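Local coordinates for protein homoserine O-acetyltransferase (Bacillus anthracis str. 'Ames Ancestor', PDB 3I1I) that probably transfers an acetyl group from acetyl-CoA to the hydroxyl of L-homoserine, an early step of methionine biosynthesis, at residues A[294-297]-A[301-304]; A[128-133]-A[165-170]. All blocks are in the same frame, centred on the assembly; numbering follows the deposited sequence.

Contact 1 (A[294-297]-A[301-304]); sequences HGFS and EALS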
loop_
_atom_site.group_PDB
_atom_site.type_symbol
_atom_site.label_atom_id
_atom_site.label_comp_id
_atom_site.label_asym_id
_atom_site.label_seq_id
_atom_site.Cartn_x
_atom_site.Cartn_y
_atom_site.Cartn_z
ATOM N N HIS A 294 -7.935 2.063 -25.615
ATOM C CA HIS A 294 -6.602 1.661 -26.089
ATOM C C HIS A 294 -6.714 1.021 -27.467
ATOM O O HIS A 294 -7.486 0.100 -27.684
ATOM C CB HIS A 294 -5.938 0.661 -25.159
ATOM C CG HIS A 294 -4.571 0.290 -25.598
ATOM N ND1 HIS A 294 -3.565 1.226 -25.738
ATOM C CD2 HIS A 294 -4.043 -0.895 -25.986
ATOM C CE1 HIS A 294 -2.467 0.623 -26.160
ATOM N NE2 HIS A 294 -2.730 -0.663 -26.324
ATOM N N GLY A 295 -5.938 1.483 -28.413
ATOM C CA GLY A 295 -6.162 1.037 -29.789
ATOM C C GLY A 295 -6.695 2.184 -30.636
ATOM O O GLY A 295 -6.231 2.394 -31.734
ATOM N N PHE A 296 -7.579 2.985 -30.069
ATOM C CA PHE A 296 -8.387 3.890 -30.814
ATOM C C PHE A 296 -7.855 5.289 -30.634
ATOM O O PHE A 296 -6.877 5.491 -29.925
ATOM C CB PHE A 296 -9.824 3.785 -30.300
ATOM C CG PHE A 296 -10.461 2.440 -30.557
ATOM C CD1 PHE A 296 -11.114 2.183 -31.740
ATOM C CD2 PHE A 296 -10.403 1.436 -29.606
ATOM C CE1 PHE A 296 -11.683 0.955 -31.976
ATOM C CE2 PHE A 296 -10.973 0.214 -29.829
ATOM C CZ PHE A 296 -11.612 -0.026 -31.012
ATOM N N SER A 297 -8.513 6.265 -31.246
ATOM C CA SER A 297 -8.094 7.646 -31.114
ATOM C C SER A 297 -8.742 8.308 -29.926
ATOM O O SER A 297 -8.287 9.320 -29.486
ATOM C CB SER A 297 -8.413 8.432 -32.389
ATOM O OG SER A 297 -9.779 8.365 -32.693
ATOM N N GLU A 301 -14.393 7.099 -29.980
ATOM C CA GLU A 301 -14.223 6.202 -31.104
ATOM C C GLU A 301 -14.417 4.753 -30.693
ATOM O O GLU A 301 -15.081 4.023 -31.386
ATOM C CB GLU A 301 -12.876 6.369 -31.816
ATOM C CG GLU A 301 -12.898 5.660 -33.194
ATOM C CD GLU A 301 -11.544 5.228 -33.732
ATOM O OE1 GLU A 301 -10.499 5.775 -33.286
ATOM O OE2 GLU A 301 -11.564 4.341 -34.635
ATOM N N ALA A 302 -13.852 4.335 -29.569
ATOM C CA ALA A 302 -13.990 2.953 -29.125
ATOM C C ALA A 302 -15.486 2.622 -29.028
ATOM O O ALA A 302 -15.937 1.600 -29.521
ATOM C CB ALA A 302 -13.265 2.720 -27.776
ATOM N N LEU A 303 -16.258 3.530 -28.452
ATOM C CA LEU A 303 -17.659 3.281 -28.199
ATOM C C LEU A 303 -18.518 3.336 -29.450
ATOM O O LEU A 303 -19.568 2.712 -29.497
ATOM C CB LEU A 303 -18.169 4.262 -27.156
ATOM C CG LEU A 303 -17.622 4.079 -25.740
ATOM C CD1 LEU A 303 -17.910 5.320 -24.878
ATOM C CD2 LEU A 303 -18.241 2.789 -25.126
ATOM N N SER A 304 -18.081 4.081 -30.468
ATOM C CA SER A 304 -18.767 4.111 -31.766
ATOM C C SER A 304 -19.026 2.703 -32.334
ATOM O O SER A 304 -19.971 2.479 -33.068
ATOM C CB SER A 304 -17.952 4.957 -32.775
ATOM O OG SER A 304 -16.761 4.272 -33.185
#

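Contact 2 (A[128-133]-A[165-170]); sequences TFLDVA and AVHYPH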
loop_
_atom_site.group_PDB
_atom_site.type_symbol
_atom_site.label_atom_id
_atom_site.label_comp_id
_atom_site.label_asym_id
_atom_site.label_seq_id
_atom_site.Cartn_x
_atom_site.Cartn_y
_atom_site.Cartn_z
ATOM N N THR A 128 -4.111 -8.501 -21.272
ATOM C CA THR A 128 -5.195 -7.589 -21.024
ATOM C C THR A 128 -6.516 -8.346 -21.028
ATOM O O THR A 128 -6.584 -9.527 -21.375
ATOM C CB THR A 128 -5.283 -6.551 -22.131
ATOM O OG1 THR A 128 -5.721 -7.180 -23.356
ATOM C CG2 THR A 128 -3.932 -5.887 -22.313
ATOM N N PHE A 129 -7.577 -7.661 -20.657
ATOM C CA PHE A 129 -8.889 -8.272 -20.672
ATOM C C PHE A 129 -9.420 -8.417 -22.060
ATOM O O PHE A 129 -10.366 -9.146 -22.281
ATOM C CB PHE A 129 -9.857 -7.541 -19.727
ATOM C CG PHE A 129 -9.470 -7.715 -18.265
ATOM C CD1 PHE A 129 -9.412 -8.997 -17.699
ATOM C CD2 PHE A 129 -9.099 -6.633 -17.488
ATOM C CE1 PHE A 129 -9.004 -9.189 -16.385
ATOM C CE2 PHE A 129 -8.688 -6.826 -16.168
ATOM C CZ PHE A 129 -8.631 -8.115 -15.623
ATOM N N LEU A 130 -8.780 -7.766 -23.027
ATOM C CA LEU A 130 -9.084 -8.045 -24.422
ATOM C C LEU A 130 -8.544 -9.437 -24.816
ATOM O O LEU A 130 -9.237 -10.190 -25.533
ATOM C CB LEU A 130 -8.582 -6.955 -25.324
ATOM C CG LEU A 130 -8.735 -7.176 -26.828
ATOM C CD1 LEU A 130 -10.146 -7.611 -27.196
ATOM C CD2 LEU A 130 -8.294 -5.862 -27.560
ATOM N N ASP A 131 -7.365 -9.805 -24.310
ATOM C CA ASP A 131 -6.845 -11.171 -24.540
ATOM C C ASP A 131 -7.819 -12.224 -24.050
ATOM O O ASP A 131 -8.066 -13.201 -24.756
ATOM C CB ASP A 131 -5.505 -11.381 -23.882
ATOM C CG ASP A 131 -4.394 -10.628 -24.588
ATOM O OD1 ASP A 131 -4.276 -10.821 -25.809
ATOM O OD2 ASP A 131 -3.650 -9.846 -23.943
ATOM N N VAL A 132 -8.438 -11.984 -22.887
ATOM C CA VAL A 132 -9.403 -12.916 -22.349
ATOM C C VAL A 132 -10.670 -13.020 -23.254
ATOM O O VAL A 132 -11.169 -14.124 -23.519
ATOM C CB VAL A 132 -9.754 -12.608 -20.870
ATOM C CG1 VAL A 132 -10.942 -13.452 -20.406
ATOM C CG2 VAL A 132 -8.490 -12.809 -19.943
ATOM N N ALA A 133 -11.146 -11.883 -23.736
ATOM C CA ALA A 133 -12.275 -11.820 -24.635
ATOM C C ALA A 133 -11.935 -12.568 -25.963
ATOM O O ALA A 133 -12.768 -13.298 -26.492
ATOM C CB ALA A 133 -12.654 -10.343 -24.893
ATOM N N ALA A 165 -18.169 -6.122 -26.223
ATOM C CA ALA A 165 -19.077 -5.171 -26.849
ATOM C C ALA A 165 -18.346 -4.263 -27.869
ATOM O O ALA A 165 -18.861 -3.974 -28.959
ATOM C CB ALA A 165 -19.790 -4.340 -25.793
ATOM N N VAL A 166 -17.144 -3.842 -27.526
ATOM C CA VAL A 166 -16.347 -3.011 -28.430
ATOM C C VAL A 166 -15.827 -3.839 -29.628
ATOM O O VAL A 166 -16.012 -3.456 -30.765
ATOM C CB VAL A 166 -15.164 -2.335 -27.676
ATOM C CG1 VAL A 166 -14.177 -1.714 -28.643
ATOM C CG2 VAL A 166 -15.712 -1.299 -26.703
ATOM N N HIS A 167 -15.218 -4.988 -29.367
ATOM C CA HIS A 167 -14.492 -5.680 -30.412
ATOM C C HIS A 167 -15.228 -6.763 -31.154
ATOM O O HIS A 167 -14.750 -7.178 -32.182
ATOM C CB HIS A 167 -13.177 -6.188 -29.869
ATOM C CG HIS A 167 -12.230 -5.089 -29.533
ATOM N ND1 HIS A 167 -11.304 -4.599 -30.436
ATOM C CD2 HIS A 167 -12.112 -4.324 -28.418
ATOM C CE1 HIS A 167 -10.622 -3.613 -29.870
ATOM N NE2 HIS A 167 -11.099 -3.416 -28.651
ATOM N N TYR A 168 -16.395 -7.205 -30.682
ATOM C CA TYR A 168 -17.165 -8.182 -31.410
ATOM C C TYR A 168 -18.574 -7.701 -31.550
ATOM O O TYR A 168 -19.528 -8.354 -31.120
ATOM C CB TYR A 168 -17.106 -9.538 -30.712
ATOM C CG TYR A 168 -15.733 -10.125 -30.723
ATOM C CD1 TYR A 168 -15.176 -10.611 -31.900
ATOM C CD2 TYR A 168 -14.977 -10.152 -29.585
ATOM C CE1 TYR A 168 -13.879 -11.133 -31.929
ATOM C CE2 TYR A 168 -13.661 -10.692 -29.580
ATOM C CZ TYR A 168 -13.128 -11.174 -30.741
ATOM O OH TYR A 168 -11.872 -11.709 -30.708
ATOM N N PRO A 169 -18.723 -6.548 -32.186
ATOM C CA PRO A 169 -20.026 -5.951 -32.233
ATOM C C PRO A 169 -21.068 -6.723 -33.057
ATOM O O PRO A 169 -22.241 -6.521 -32.820
ATOM C CB PRO A 169 -19.753 -4.601 -32.899
ATOM C CG PRO A 169 -18.595 -4.867 -33.741
ATOM C CD PRO A 169 -17.734 -5.769 -32.963
ATOM N N HIS A 170 -20.701 -7.577 -34.002
ATOM C CA HIS A 170 -21.757 -8.314 -34.691
ATOM C C HIS A 170 -22.253 -9.497 -33.850
ATOM O O HIS A 170 -23.194 -10.161 -34.250
ATOM C CB HIS A 170 -21.313 -8.811 -36.078
ATOM C CG HIS A 170 -20.642 -7.764 -36.912
ATOM N ND1 HIS A 170 -21.043 -6.439 -36.915
ATOM C CD2 HIS A 170 -19.584 -7.843 -37.762
ATOM C CE1 HIS A 170 -20.243 -5.743 -37.703
ATOM N NE2 HIS A 170 -19.363 -6.573 -38.246
#

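Contact 1 (A[294-297]-A[301-304])
Glu301 turns its carboxylate back over the start of its own helix to meet Ser297 and the ring of Phe296. Its CG lies anti to the backbone N (chi1 -166°) and the chain runs extended from there, which brings OE1 to the loop. That single oxygen takes two bonds from one residue. Ser297 N reaches OE1 at 2.9 Å, nearly in line with its C-O bond and with an N-H...O angle of 164°. Ser297 OG donates to OE1 at 2.8 Å, from the other face of the carboxylate and on its anti side, about 30° out of plane. Two donors from opposite faces pin OE1 in place. The second oxygen, OE2, approaches the rim of the Phe296 ring, 3.6 Å from CD1 and close to the ring plane; ring and carboxylate stand at right angles, so the weakly positive C-H edge probably suits the negative oxygen.

At Ala302 the contact becomes apolar. Its CA sits 3.8 Å from the centroid of the Phe296 ring, almost straight above the centre, a CH-pi contact, while its CB rests 3.6 Å from Phe296 CD2 over the same face. The ring is thus met from above by backbone and methyl and at its edge by the acid. Leu303 turns from the loop to pack on Met329 and Leu332 of helix 324-335, and at Ser304 the backbone O bonds to Lys338 NZ.

Together with Ser298 OG, which bonds to Glu301 N, the grip on Ser297 resembles N-terminal capping, with the acid reaching one residue earlier than in a classical capping box; it links the loop after helix 277-289 to the first turn of helix 299-304, which precedes core strand 309-313 of the alpha/beta hydrolase fold.

Contact 2 (A[128-133]-A[165-170])
An imidazole lies under a leucine here: Leu130 CD2 stands over one face of the His167 ring, 4.0 Å from its centroid and 16° off the normal, in a CH-pi contact. This methyl lies toward the NE2 and CE1 rim, whereas Leu130 CD1 meets the other end of the ring, 4.0 Å from CG. Chi1 of 175° swings the Leu130 branch point away from the backbone N, across to the histidine, and the two side chains cross at about a right angle. A looser touch lies one turn on, where Ala133 O approaches Tyr168 CE2 at 4.1 Å; the phenol's own OH is hydrogen-bonded to Arg134.

At the start of the same helix, Thr128 and Asp131 form a capping box: Thr128 N donates to Asp131 OD2 at 3.0 Å, and Asp131 N returns to Thr128 OG1 at 3.2 Å. Asp131 OD1 in turn binds Glu20 N and Tyr17 OH, fixing this helix start to the N-terminal hairpin region.

The contact therefore joins the start of helix 129-142 to the last turn of helix 156-167 and the residue that follows it, the helix being that of the beta-alpha-beta crossover between parallel neighbours 150-154 and 174-178.

In the fold
Contact 2 closes in the chain before contact 1 opens, yet their centres are only 12 Å apart and they touch: Phe296 CE2 lies 3.8 Å from His167 NE2, and Val166 packs against both Phe296 and Ala302. The C-terminal end of helix 156-167 thus sits between helix 129-142 and the 294-304 region. These helices pack around one mixed sheet, in which strands 150-154, 174-178 and 309-313 are successive parallel neighbours. Helix 156-167 begins just after Ser155, the probable nucleophile at a GxSxG elbow, but contact 2 uses its far end, and contact 1 packs against that end. Both also come near the second subunit, where Tyr251 meets His294 and Thr128 alike.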